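PDB 4GYI: Rio2 kinase from Chaetomium thermophilum, which probably phosphorylates serine and threonine residues of proteins, binds ADP and magnesium, and has an ATPase-dependent role in maturation of the pre-40S ribosomal subunit. Local coordinates for residues A22-S27 with Q183-I188; R7-L12 with L85-H90; P205-L210 with R287-V292; E241-A244 with S248-T251; L144-T149 with I336-E341. One frame throughout, in Å; residues are numbered along the deposited sequence.

Interaction 2 opens first, at residues 7-12, and closes at 85-90, tying the start of the chain to helix 79-92 within the N-terminal region. Interaction 1 crosses it: it starts at 22-27, inside that loop, and closes at 183-188 on a hairpin of the kinase's antiparallel sheet. The two contacts touch through Arg185 and Thr187. Interaction 5 opens at 144-149, before interaction 1 has closed, and ties the loop before helix 149-172 to the last helix, 326-341. Its long loop encloses interaction 3, which joins helices 207-223 and 270-289, and this in turn encloses interaction 4, the short hairpin of strands 236-242 and 250-256.

Interaction 1: A22-S27 with Q183-I188; sequences AVEMGS and QSRHTI. With EDO (1,2-ethanediol), chain E.
Glu24, near the end of helix 14-26, faces Arg185 in a tight hairpin turn, and since their CA atoms stay 11.0 Å apart the backbones leave the meeting to two long side chains. They come from opposite directions and join as a side-on, two-point salt bridge. Arg185 NH2 gives an almost straight bond to Glu24 OE1 (2.8 Å, 177°), lying in the guanidinium plane and using the syn lone pair. Arg185 NE reaches Glu24 OE2 at 2.7 Å, tilted from both planes, on the syn side of OE2. Carboxylate and guanidinium are 18° apart, nearly coplanar, the pairing for which these two groups are matched in shape and charge. Glu24 gets there with its chain fully stretched.

The third guanidinium nitrogen, NH1, bonds to Thr89 OG1 and makes a weak bond to Ser184 OG, so the group is held on several sides. A leucine in place of Arg185 would probably leave the Glu24 carboxylate without its charged mate and free to turn. An ethanediol, probably from the crystallisation liquor, lies beside the arginine stem, its C1 atom 3.7 Å from Arg185 CG; Gln183 NE2 donates to its O2.

Ser184 to Thr187 form a type II' beta turn, common in two-residue hairpins, with Arg185 in the positive-phi corner. Thr187 OG1 and Thr187 N both bond to Ser184 O. The turn links strands 180-184 and 187-191 of the kinase sheet, with helix 79-92 touching both the turn and Glu24.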
# COMPACT_ATOMS: atom_id res chain seq x y z
N ALA A 22 17.67 6.05 -15.48
CA ALA A 22 19.10 6.03 -15.17
C ALA A 22 19.41 6.63 -13.81
O ALA A 22 20.31 6.17 -13.11
CB ALA A 22 19.91 6.75 -16.27
N VAL A 23 18.69 7.68 -13.44
CA VAL A 23 18.88 8.28 -12.12
C VAL A 23 18.40 7.29 -11.06
O VAL A 23 19.05 7.10 -10.02
CB VAL A 23 18.12 9.60 -11.98
CG1 VAL A 23 18.19 10.10 -10.54
CG2 VAL A 23 18.69 10.63 -12.94
N GLU A 24 17.28 6.63 -11.34
CA GLU A 24 16.79 5.61 -10.43
C GLU A 24 17.84 4.51 -10.22
O GLU A 24 18.12 4.13 -9.09
CB GLU A 24 15.48 5.01 -10.94
CG GLU A 24 14.92 3.97 -9.97
CD GLU A 24 13.77 3.17 -10.55
OE1 GLU A 24 13.73 2.99 -11.79
OE2 GLU A 24 12.91 2.72 -9.77
N MET A 25 18.41 3.99 -11.30
CA MET A 25 19.34 2.87 -11.18
C MET A 25 20.63 3.27 -10.47
O MET A 25 21.19 2.49 -9.71
CB MET A 25 19.68 2.29 -12.54
CG MET A 25 18.62 1.36 -13.08
SD MET A 25 18.88 1.10 -14.84
CE MET A 25 17.54 -0.03 -15.22
N GLY A 26 21.08 4.49 -10.74
CA GLY A 26 22.30 5.00 -10.14
C GLY A 26 22.16 5.37 -8.68
O GLY A 26 23.16 5.55 -7.99
N SER A 27 20.93 5.50 -8.20
CA SER A 27 20.72 5.83 -6.80
C SER A 27 20.57 4.57 -5.96
O SER A 27 20.27 4.65 -4.78
CB SER A 27 19.52 6.77 -6.60
OG SER A 27 18.36 6.26 -7.21
N GLN A 183 2.21 -4.84 -9.47
CA GLN A 183 2.92 -4.11 -8.43
C GLN A 183 4.19 -3.52 -9.02
O GLN A 183 4.93 -4.22 -9.71
CB GLN A 183 3.25 -5.06 -7.26
CG GLN A 183 3.92 -4.38 -6.07
CD GLN A 183 5.43 -4.26 -6.21
OE1 GLN A 183 6.09 -5.21 -6.61
NE2 GLN A 183 5.97 -3.08 -5.91
N SER A 184 4.43 -2.24 -8.79
CA SER A 184 5.70 -1.67 -9.23
C SER A 184 6.23 -0.69 -8.21
O SER A 184 5.52 0.24 -7.83
CB SER A 184 5.57 -1.00 -10.59
OG SER A 184 6.80 -0.40 -10.98
N ARG A 185 7.46 -0.90 -7.75
CA ARG A 185 8.07 -0.00 -6.77
C ARG A 185 7.17 0.17 -5.53
O ARG A 185 6.85 -0.82 -4.85
CB ARG A 185 8.41 1.34 -7.44
CG ARG A 185 9.42 1.20 -8.55
CD ARG A 185 9.34 2.37 -9.51
NE ARG A 185 10.39 2.35 -10.53
CZ ARG A 185 10.23 1.86 -11.76
NH1 ARG A 185 9.08 1.31 -12.13
NH2 ARG A 185 11.23 1.91 -12.61
N HIS A 186 6.74 1.39 -5.26
CA HIS A 186 5.89 1.67 -4.09
C HIS A 186 4.38 1.61 -4.39
O HIS A 186 3.56 2.14 -3.63
CB HIS A 186 6.23 3.04 -3.49
CG HIS A 186 6.09 4.19 -4.44
ND1 HIS A 186 6.46 4.12 -5.77
CD2 HIS A 186 5.65 5.46 -4.25
CE1 HIS A 186 6.25 5.28 -6.36
NE2 HIS A 186 5.75 6.11 -5.46
N THR A 187 4.00 0.98 -5.49
CA THR A 187 2.61 1.08 -5.93
C THR A 187 1.96 -0.26 -6.15
O THR A 187 2.63 -1.25 -6.44
CB THR A 187 2.47 1.93 -7.23
OG1 THR A 187 2.97 1.19 -8.36
CG2 THR A 187 3.25 3.21 -7.10
N ILE A 188 0.64 -0.31 -6.00
CA ILE A 188 -0.08 -1.52 -6.33
C ILE A 188 -1.28 -1.14 -7.16
O ILE A 188 -1.92 -0.13 -6.87
CB ILE A 188 -0.61 -2.24 -5.08
CG1 ILE A 188 0.55 -2.76 -4.23
CG2 ILE A 188 -1.54 -3.40 -5.48
CD1 ILE A 188 0.09 -3.47 -2.97
C1 EDO E . 10.47 -2.31 -8.41
O1 EDO E . 11.11 -2.23 -7.12
C2 EDO E . 9.40 -3.40 -8.41
O2 EDO E . 8.90 -3.60 -7.08

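Interaction 2: R7-L12 with L85-H90; sequences RAMRHL and LALHTH
Met9 and Leu87 meet through the thioether: the methyl CE of Met9 sits 3.6 Å from Leu87 CB, while its sulfur SD lies 4.0 Å from Leu87 CD1. The same CE reaches the helix backbone, 3.7 Å from His88 N, and stands 4.3 Å from His88 CB. Met9 can do this because its chain is long and supple: it leaves the backbone with CG trans to N (chi1 -172°), and a bend at chi2 (110°) turns the sulfur and methyl across the leucine. An unbranched, apolar tip suits a place against Leu87 CB and the backbone at His88. The approach is an oblique crossing of two side chains.

Residues 85-90 belong to helix 79-92, which follows the hairpin of strands 64-68 and 75-77 in a helix-turn-helix region whose helices and hairpin are consistent with a winged helix. Before its first helix, 14-26, residues 7-11 curl with helix-like angles but do not form a regular helix, and Leu12 turns out of the curl.

Farther out, Trp17 of helix 14-26 touches Met9 and stacks its ring on that of His88, while Tyr84 also packs on Met9 and Thr6 on Leu87. On the kinase side of helix 79-92, His90 NE2 bonds to Thr187 OG1.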
# COMPACT_ATOMS: atom_id res chain seq x y z
N ARG A 7 0.31 15.75 -15.32
CA ARG A 7 0.27 16.60 -16.52
C ARG A 7 1.52 16.41 -17.40
O ARG A 7 1.41 16.24 -18.61
CB ARG A 7 0.13 18.08 -16.14
CG ARG A 7 -1.17 18.46 -15.44
CD ARG A 7 -1.23 19.98 -15.21
NE ARG A 7 -2.43 20.40 -14.50
CZ ARG A 7 -2.77 21.68 -14.28
NH1 ARG A 7 -1.99 22.65 -14.73
NH2 ARG A 7 -3.88 21.98 -13.62
N ALA A 8 2.69 16.45 -16.77
CA ALA A 8 3.96 16.42 -17.50
C ALA A 8 4.21 15.07 -18.16
O ALA A 8 4.94 14.98 -19.15
CB ALA A 8 5.11 16.76 -16.58
N MET A 9 3.59 14.04 -17.60
CA MET A 9 3.76 12.66 -18.04
C MET A 9 3.81 12.47 -19.56
O MET A 9 4.56 11.62 -20.06
CB MET A 9 2.62 11.82 -17.48
CG MET A 9 2.79 10.35 -17.70
SD MET A 9 3.12 9.57 -16.13
CE MET A 9 3.60 7.94 -16.72
N ARG A 10 3.03 13.26 -20.29
CA ARG A 10 3.01 13.15 -21.75
C ARG A 10 4.00 14.06 -22.48
O ARG A 10 4.36 13.79 -23.62
CB ARG A 10 1.59 13.36 -22.29
CG ARG A 10 0.77 12.09 -22.23
CD ARG A 10 -0.44 12.27 -21.35
NE ARG A 10 -1.60 12.70 -22.12
CZ ARG A 10 -2.09 13.93 -22.11
NH1 ARG A 10 -1.52 14.88 -21.38
NH2 ARG A 10 -3.16 14.22 -22.84
N HIS A 11 4.44 15.12 -21.82
CA HIS A 11 5.52 15.95 -22.36
C HIS A 11 6.83 15.16 -22.46
O HIS A 11 7.70 15.50 -23.26
CB HIS A 11 5.74 17.19 -21.48
CG HIS A 11 4.68 18.25 -21.64
ND1 HIS A 11 4.42 19.18 -20.66
CD2 HIS A 11 3.83 18.51 -22.65
CE1 HIS A 11 3.45 19.98 -21.07
NE2 HIS A 11 3.07 19.59 -22.27
N LEU A 12 6.97 14.11 -21.66
CA LEU A 12 8.24 13.39 -21.57
C LEU A 12 8.53 12.52 -22.79
O LEU A 12 7.68 11.74 -23.23
CB LEU A 12 8.31 12.56 -20.29
CG LEU A 12 8.23 13.39 -19.01
CD1 LEU A 12 8.17 12.51 -17.78
CD2 LEU A 12 9.42 14.31 -18.92
N LEU A 85 7.87 6.99 -12.67
CA LEU A 85 8.48 5.73 -13.08
C LEU A 85 7.54 4.55 -12.85
O LEU A 85 7.44 3.67 -13.70
CB LEU A 85 9.80 5.50 -12.35
CG LEU A 85 10.96 6.34 -12.86
CD1 LEU A 85 12.14 6.25 -11.92
CD2 LEU A 85 11.35 5.90 -14.28
N ALA A 86 6.87 4.53 -11.70
CA ALA A 86 5.89 3.48 -11.42
C ALA A 86 4.77 3.49 -12.45
O ALA A 86 4.39 2.44 -12.96
CB ALA A 86 5.31 3.64 -10.01
N LEU A 87 4.21 4.66 -12.73
CA LEU A 87 3.11 4.77 -13.69
C LEU A 87 3.53 4.31 -15.08
O LEU A 87 2.77 3.64 -15.78
CB LEU A 87 2.60 6.21 -13.78
CG LEU A 87 1.56 6.64 -12.75
CD1 LEU A 87 1.32 8.14 -12.85
CD2 LEU A 87 0.26 5.87 -12.98
N HIS A 88 4.74 4.69 -15.47
CA HIS A 88 5.29 4.32 -16.77
C HIS A 88 5.35 2.80 -16.91
O HIS A 88 4.99 2.23 -17.95
CB HIS A 88 6.69 4.92 -16.91
CG HIS A 88 7.20 4.93 -18.31
ND1 HIS A 88 6.64 5.71 -19.30
CD2 HIS A 88 8.22 4.25 -18.89
CE1 HIS A 88 7.29 5.51 -20.43
NE2 HIS A 88 8.25 4.64 -20.21
N THR A 89 5.80 2.14 -15.85
CA THR A 89 5.88 0.70 -15.83
C THR A 89 4.48 0.09 -15.94
O THR A 89 4.27 -0.85 -16.71
CB THR A 89 6.59 0.20 -14.56
OG1 THR A 89 7.95 0.65 -14.59
CG2 THR A 89 6.57 -1.31 -14.45
N HIS A 90 3.52 0.64 -15.20
CA HIS A 90 2.14 0.14 -15.30
C HIS A 90 1.56 0.37 -16.70
O HIS A 90 0.83 -0.46 -17.22
CB HIS A 90 1.23 0.79 -14.26
CG HIS A 90 1.54 0.42 -12.85
ND1 HIS A 90 1.62 -0.89 -12.43
CD2 HIS A 90 1.76 1.18 -11.75
CE1 HIS A 90 1.90 -0.92 -11.13
NE2 HIS A 90 1.99 0.33 -10.70

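Interaction 3: P205-L210 with R287-V292; sequences PDPASL and RRFHFV
The Phe291 ring overlaps the start of helix 207-223, with Ala208 N above one face and displaced toward the rim. Ala208 CB meets the far part of the ring, 3.5 Å from Phe291 CE1 and 3.7 Å from Phe291 CZ. The small alanine suits this place because its methyl fits against an aromatic ring without pushing the helix away. Pro207 packs close by: its CB is 3.9 Å from Phe291 CB, and its CG is 3.8 Å from Phe289 CB. The two phenylalanines thus take hold of one proline, whose compact ring offers apolar carbon to both. A first torsion of 173° carries the Phe291 ring out to the helix start. Replacing Phe291 with an alanine would probably open a gap beside Ala208, whose CB rests on CE1 and CZ, and leave Pro207 CB only the CB at this position.

The helix start is itself orderly. Asp206 is the N-cap, Ser209 OG donates to Asp206 OD2, and Pro207, lacking an N-H, costs nothing in the first turn. Across the contact, Phe289 has Arg288 CG over one ring face, and His290 has positive phi. The whole is an apolar junction between the first turn of helix 207-223 and the chain where helix 270-289 gives way to loop, in the C-terminal lobe of the protein kinase fold.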
# COMPACT_ATOMS: atom_id res chain seq x y z
N PRO A 205 -29.48 -3.11 10.42
CA PRO A 205 -30.57 -3.60 11.27
C PRO A 205 -30.15 -4.78 12.14
O PRO A 205 -30.74 -4.95 13.19
CB PRO A 205 -31.63 -4.04 10.25
CG PRO A 205 -31.32 -3.25 9.01
CD PRO A 205 -29.83 -3.15 8.99
N ASP A 206 -29.15 -5.55 11.71
CA ASP A 206 -28.67 -6.72 12.47
C ASP A 206 -27.16 -6.69 12.72
O ASP A 206 -26.38 -7.36 12.04
CB ASP A 206 -29.04 -8.01 11.72
CG ASP A 206 -28.73 -9.27 12.53
OD1 ASP A 206 -28.48 -9.16 13.75
OD2 ASP A 206 -28.76 -10.37 11.93
N PRO A 207 -26.73 -5.90 13.72
CA PRO A 207 -25.30 -5.77 14.05
C PRO A 207 -24.66 -7.12 14.41
O PRO A 207 -23.50 -7.34 14.07
CB PRO A 207 -25.31 -4.85 15.27
CG PRO A 207 -26.58 -4.08 15.16
CD PRO A 207 -27.57 -5.01 14.54
N ALA A 208 -25.41 -7.99 15.06
CA ALA A 208 -24.87 -9.26 15.56
C ALA A 208 -24.35 -10.19 14.47
O ALA A 208 -23.36 -10.90 14.68
CB ALA A 208 -25.91 -9.99 16.43
N SER A 209 -25.02 -10.19 13.32
CA SER A 209 -24.58 -10.99 12.18
C SER A 209 -23.29 -10.44 11.60
O SER A 209 -22.37 -11.20 11.31
CB SER A 209 -25.63 -10.98 11.08
OG SER A 209 -26.73 -11.80 11.43
N LEU A 210 -23.24 -9.13 11.42
CA LEU A 210 -22.05 -8.51 10.85
C LEU A 210 -20.86 -8.70 11.81
O LEU A 210 -19.77 -9.06 11.37
CB LEU A 210 -22.30 -7.03 10.53
CG LEU A 210 -21.09 -6.24 10.01
CD1 LEU A 210 -20.53 -6.86 8.73
CD2 LEU A 210 -21.44 -4.76 9.80
N ARG A 287 -19.92 1.74 20.10
CA ARG A 287 -20.26 3.15 19.91
C ARG A 287 -21.21 3.41 18.73
O ARG A 287 -22.05 4.31 18.80
CB ARG A 287 -19.01 4.04 19.85
CG ARG A 287 -17.88 3.51 18.98
CD ARG A 287 -16.66 4.44 18.99
NE ARG A 287 -15.51 3.85 18.29
CZ ARG A 287 -15.26 3.99 16.99
NH1 ARG A 287 -16.08 4.70 16.22
NH2 ARG A 287 -14.19 3.42 16.46
N ARG A 288 -21.09 2.63 17.66
CA ARG A 288 -21.89 2.87 16.45
C ARG A 288 -23.27 2.20 16.45
O ARG A 288 -24.26 2.81 16.03
CB ARG A 288 -21.08 2.50 15.19
CG ARG A 288 -21.88 2.48 13.88
CD ARG A 288 -22.43 3.85 13.48
NE ARG A 288 -23.23 3.75 12.25
CZ ARG A 288 -24.56 3.69 12.20
NH1 ARG A 288 -25.28 3.72 13.32
NH2 ARG A 288 -25.18 3.59 11.03
N PHE A 289 -23.36 0.96 16.93
CA PHE A 289 -24.65 0.26 16.94
C PHE A 289 -25.13 -0.10 18.35
O PHE A 289 -26.15 -0.77 18.50
CB PHE A 289 -24.59 -1.02 16.10
CG PHE A 289 -23.96 -0.83 14.75
CD1 PHE A 289 -24.61 -0.11 13.76
CD2 PHE A 289 -22.73 -1.38 14.47
CE1 PHE A 289 -24.04 0.06 12.52
CE2 PHE A 289 -22.15 -1.22 13.24
CZ PHE A 289 -22.80 -0.50 12.26
N HIS A 290 -24.39 0.35 19.36
CA HIS A 290 -24.72 0.03 20.75
C HIS A 290 -24.91 -1.47 20.92
O HIS A 290 -25.85 -1.92 21.57
CB HIS A 290 -25.94 0.83 21.20
CG HIS A 290 -25.77 2.30 21.02
ND1 HIS A 290 -25.02 3.07 21.88
CD2 HIS A 290 -26.21 3.14 20.05
CE1 HIS A 290 -25.02 4.32 21.47
NE2 HIS A 290 -25.73 4.39 20.36
N PHE A 291 -24.01 -2.22 20.30
CA PHE A 291 -24.02 -3.67 20.35
C PHE A 291 -22.81 -4.18 21.11
O PHE A 291 -21.69 -3.70 20.94
CB PHE A 291 -24.01 -4.26 18.95
CG PHE A 291 -23.86 -5.75 18.93
CD1 PHE A 291 -24.96 -6.57 19.10
CD2 PHE A 291 -22.61 -6.33 18.76
CE1 PHE A 291 -24.82 -7.95 19.09
CE2 PHE A 291 -22.46 -7.71 18.75
CZ PHE A 291 -23.56 -8.52 18.92
N VAL A 292 -23.05 -5.19 21.93
CA VAL A 292 -22.02 -5.78 22.76
C VAL A 292 -22.24 -7.28 22.77
O VAL A 292 -23.29 -7.76 23.19
CB VAL A 292 -22.14 -5.26 24.20
CG1 VAL A 292 -21.28 -6.10 25.15
CG2 VAL A 292 -21.77 -3.78 24.25

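Interaction 4: E241-A244 with S248-T251; sequences EKDA and SSIT
The flat groups are peptide units of Glu241 and Thr251, joined edge to edge by two N-H...O bonds as an antiparallel hydrogen-bonded pair. Glu241 N donates to Thr251 O at 3.0 Å, and Thr251 N returns a bond of 2.9 Å to Glu241 O. That carbonyl oxygen also takes a weak bond from Thr251 OG1 and a CA-H contact from Ile250 CA at 3.4 Å. Glu241 and Thr251 occupy one face of the two-stranded ribbon, with Glu241 CB 3.6 Å from Thr251 OG1; beta-branched threonine favours an extended strand.

The other face carries Lys242 and Ile250, a non-hydrogen-bonded pair whose side chains lie side by side and point the same way. The aliphatic part of the lysine does the touching, Lys242 CG to Ile250 CD1 at 3.8 Å, so an exposed isoleucine gains apolar cover.

Toward the turn, Asp243 N bonds to Ser249 O at 3.3 Å. Ser249 OG lies 3.4 Å from Asp243 CB, but its hydrogen-bond partner is Asp246 O in the turn.

The magnesium ligands Asn235 and Asp258 bracket the hairpin in sequence. The contact itself is the turn end of strands 236-242 and 250-256, in a sheet that strand 196-197 completes beside 236-242.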
# COMPACT_ATOMS: atom_id res chain seq x y z
N GLU A 241 -26.06 -5.72 -0.76
CA GLU A 241 -26.86 -6.32 -1.82
C GLU A 241 -28.32 -6.48 -1.41
O GLU A 241 -28.63 -7.02 -0.34
CB GLU A 241 -26.29 -7.68 -2.25
CG GLU A 241 -24.92 -7.59 -2.92
CD GLU A 241 -24.15 -8.89 -2.81
OE1 GLU A 241 -24.78 -9.93 -2.49
OE2 GLU A 241 -22.92 -8.88 -3.03
N LYS A 242 -29.22 -6.00 -2.27
CA LYS A 242 -30.63 -6.23 -2.03
C LYS A 242 -30.95 -7.70 -2.29
O LYS A 242 -30.49 -8.29 -3.27
CB LYS A 242 -31.50 -5.32 -2.90
CG LYS A 242 -31.38 -3.84 -2.59
CD LYS A 242 -32.70 -3.12 -2.85
CE LYS A 242 -32.50 -1.64 -3.14
NZ LYS A 242 -31.87 -1.41 -4.47
N ASP A 243 -31.75 -8.28 -1.40
CA ASP A 243 -32.12 -9.68 -1.50
C ASP A 243 -33.11 -9.92 -2.63
O ASP A 243 -34.01 -9.10 -2.87
CB ASP A 243 -32.71 -10.16 -0.18
CG ASP A 243 -32.99 -11.65 -0.19
OD1 ASP A 243 -32.05 -12.42 -0.44
OD2 ASP A 243 -34.17 -12.03 0.02
N ALA A 244 -32.96 -11.06 -3.30
CA ALA A 244 -33.79 -11.43 -4.45
C ALA A 244 -35.27 -11.46 -4.13
O ALA A 244 -36.09 -11.10 -4.98
CB ALA A 244 -33.35 -12.78 -5.00
N SER A 248 -36.23 -4.82 0.74
CA SER A 248 -36.11 -4.17 2.04
C SER A 248 -34.89 -4.69 2.81
O SER A 248 -34.18 -3.91 3.45
CB SER A 248 -37.37 -4.39 2.88
OG SER A 248 -37.18 -5.43 3.83
N SER A 249 -34.65 -6.00 2.76
CA SER A 249 -33.51 -6.58 3.46
C SER A 249 -32.23 -6.47 2.64
O SER A 249 -32.22 -6.70 1.44
CB SER A 249 -33.77 -8.03 3.84
OG SER A 249 -33.95 -8.82 2.69
N ILE A 250 -31.15 -6.09 3.30
CA ILE A 250 -29.88 -5.87 2.64
C ILE A 250 -28.89 -6.84 3.25
O ILE A 250 -28.71 -6.85 4.47
CB ILE A 250 -29.40 -4.42 2.88
CG1 ILE A 250 -30.56 -3.44 2.62
CG2 ILE A 250 -28.18 -4.08 2.04
CD1 ILE A 250 -31.03 -3.38 1.18
N THR A 251 -28.28 -7.68 2.42
CA THR A 251 -27.20 -8.53 2.91
C THR A 251 -25.89 -7.76 2.83
O THR A 251 -25.61 -7.07 1.84
CB THR A 251 -27.08 -9.86 2.13
OG1 THR A 251 -26.63 -9.60 0.80
CG2 THR A 251 -28.42 -10.56 2.09

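Interaction 5: L144-T149 with I336-E341; sequences LRNRST and IREQQE
Glu338 reaches from helix 326-341 to Asn146 and Arg147, in the loop before helix 149-172, which corresponds to helix C of the protein kinase fold. Starting at CB, the side chain heads toward the loop: chi1 of 175° sends CG away from the backbone N, and the chain stays extended beyond it, so that CB and CG act as a spacer between helix and loop. At CD the chain comes within 4.0 Å of Arg147 NH2, and there it forks, each oxygen taking a different partner.

OE1 accepts from Asn146 ND2 at 3.3 Å, through its syn lone pair and in the plane of the asparagine amide. The same oxygen has apolar company, Leu144 CD2 at 3.8 Å. OE2 takes the stronger electrostatic partner: Arg147 NH2 donates to it at 2.8 Å in a salt bridge. One carboxylate therefore binds a neutral amide and a positive guanidinium together, which suits glutamate. The closest CA pair, Leu144 CA and Gln339 CA, is 10.7 Å apart, and the extra methylene of glutamate compared with aspartate helps the carboxylate reach the loop.

Neither flat group lies in the plane of the carboxylate: the amide is turned 49° from it and the guanidinium 44°. Trp152 of helix 149-172 touches both Asn146 and Arg147, while its NE1 bonds to Leu144 O. Arg147 meets Glu338 through NH2, on the syn side of OE2, while Arg147 NE stays 4.0 Å from Glu338 OE2.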
# COMPACT_ATOMS: atom_id res chain seq x y z
N LEU A 144 9.33 13.27 7.03
CA LEU A 144 10.10 13.35 8.25
C LEU A 144 11.58 13.16 7.96
O LEU A 144 11.99 12.14 7.40
CB LEU A 144 9.61 12.27 9.21
CG LEU A 144 10.40 12.18 10.51
CD1 LEU A 144 10.30 13.51 11.19
CD2 LEU A 144 9.84 11.07 11.39
N ARG A 145 12.39 14.15 8.33
CA ARG A 145 13.81 14.11 7.99
C ARG A 145 14.72 13.31 8.94
O ARG A 145 15.91 13.60 9.01
CB ARG A 145 14.36 15.53 7.81
CG ARG A 145 14.56 15.94 6.36
CD ARG A 145 13.35 16.67 5.79
NE ARG A 145 13.45 18.12 5.94
CZ ARG A 145 12.65 18.99 5.34
NH1 ARG A 145 11.68 18.58 4.53
NH2 ARG A 145 12.82 20.29 5.56
N ASN A 146 14.19 12.32 9.66
CA ASN A 146 15.09 11.41 10.37
C ASN A 146 15.59 10.33 9.43
O ASN A 146 16.41 9.50 9.81
CB ASN A 146 14.44 10.79 11.61
CG ASN A 146 13.24 9.92 11.27
OD1 ASN A 146 12.88 9.77 10.10
ND2 ASN A 146 12.62 9.36 12.29
N ARG A 147 15.08 10.33 8.20
CA ARG A 147 15.56 9.44 7.15
C ARG A 147 15.74 10.23 5.87
O ARG A 147 15.07 11.22 5.65
CB ARG A 147 14.56 8.30 6.92
CG ARG A 147 14.46 7.36 8.09
CD ARG A 147 13.41 6.34 7.85
NE ARG A 147 12.70 5.96 9.07
CZ ARG A 147 12.67 4.74 9.55
NH1 ARG A 147 13.37 3.78 8.94
NH2 ARG A 147 11.97 4.46 10.63
N SER A 148 16.64 9.76 5.01
CA SER A 148 16.81 10.38 3.70
C SER A 148 15.65 10.01 2.80
O SER A 148 14.86 9.10 3.09
CB SER A 148 18.09 9.89 3.04
OG SER A 148 17.91 8.56 2.61
N THR A 149 15.57 10.72 1.68
CA THR A 149 14.55 10.51 0.67
C THR A 149 14.60 9.08 0.13
O THR A 149 13.56 8.41 -0.02
CB THR A 149 14.73 11.52 -0.50
OG1 THR A 149 14.37 12.82 -0.04
CG2 THR A 149 13.86 11.16 -1.67
N ILE A 336 6.67 1.09 10.01
CA ILE A 336 5.22 0.99 10.20
C ILE A 336 4.78 1.23 11.63
O ILE A 336 3.83 1.98 11.88
CB ILE A 336 4.67 -0.34 9.69
CG1 ILE A 336 4.50 -0.26 8.17
CG2 ILE A 336 3.34 -0.67 10.35
CD1 ILE A 336 3.97 -1.54 7.54
N ARG A 337 5.48 0.62 12.58
CA ARG A 337 5.11 0.74 13.98
C ARG A 337 5.22 2.22 14.37
O ARG A 337 4.35 2.76 15.04
CB ARG A 337 6.02 -0.12 14.84
CG ARG A 337 5.46 -0.49 16.20
CD ARG A 337 6.46 -1.33 17.01
NE ARG A 337 7.76 -0.69 17.11
CZ ARG A 337 8.91 -1.22 16.67
NH1 ARG A 337 8.92 -2.42 16.11
NH2 ARG A 337 10.04 -0.54 16.80
N GLU A 338 6.29 2.86 13.90
CA GLU A 338 6.47 4.30 14.07
C GLU A 338 5.31 5.12 13.50
O GLU A 338 4.87 6.07 14.12
CB GLU A 338 7.80 4.74 13.43
CG GLU A 338 8.06 6.24 13.44
CD GLU A 338 9.35 6.61 12.70
OE1 GLU A 338 9.93 7.68 13.01
OE2 GLU A 338 9.79 5.84 11.82
N GLN A 339 4.82 4.76 12.31
CA GLN A 339 3.68 5.47 11.72
C GLN A 339 2.43 5.37 12.59
O GLN A 339 1.79 6.39 12.88
CB GLN A 339 3.35 4.94 10.32
CG GLN A 339 4.44 5.11 9.29
CD GLN A 339 4.37 6.43 8.55
OE1 GLN A 339 5.39 6.93 8.06
NE2 GLN A 339 3.18 7.00 8.45
N GLN A 340 2.07 4.15 12.98
CA GLN A 340 0.81 3.94 13.69
C GLN A 340 0.89 4.37 15.16
O GLN A 340 -0.12 4.75 15.75
CB GLN A 340 0.27 2.50 13.50
CG GLN A 340 1.22 1.36 13.90
CD GLN A 340 0.71 -0.03 13.47
OE1 GLN A 340 -0.08 -0.16 12.53
NE2 GLN A 340 1.16 -1.07 14.17
N GLU A 341 2.09 4.33 15.72
CA GLU A 341 2.32 4.74 17.11
C GLU A 341 2.10 6.24 17.30
O GLU A 341 1.81 6.70 18.41
CB GLU A 341 3.74 4.38 17.54
CG GLU A 341 3.97 4.37 19.04
CD GLU A 341 3.27 3.21 19.71
OE1 GLU A 341 2.95 3.32 20.92
OE2 GLU A 341 3.04 2.18 19.03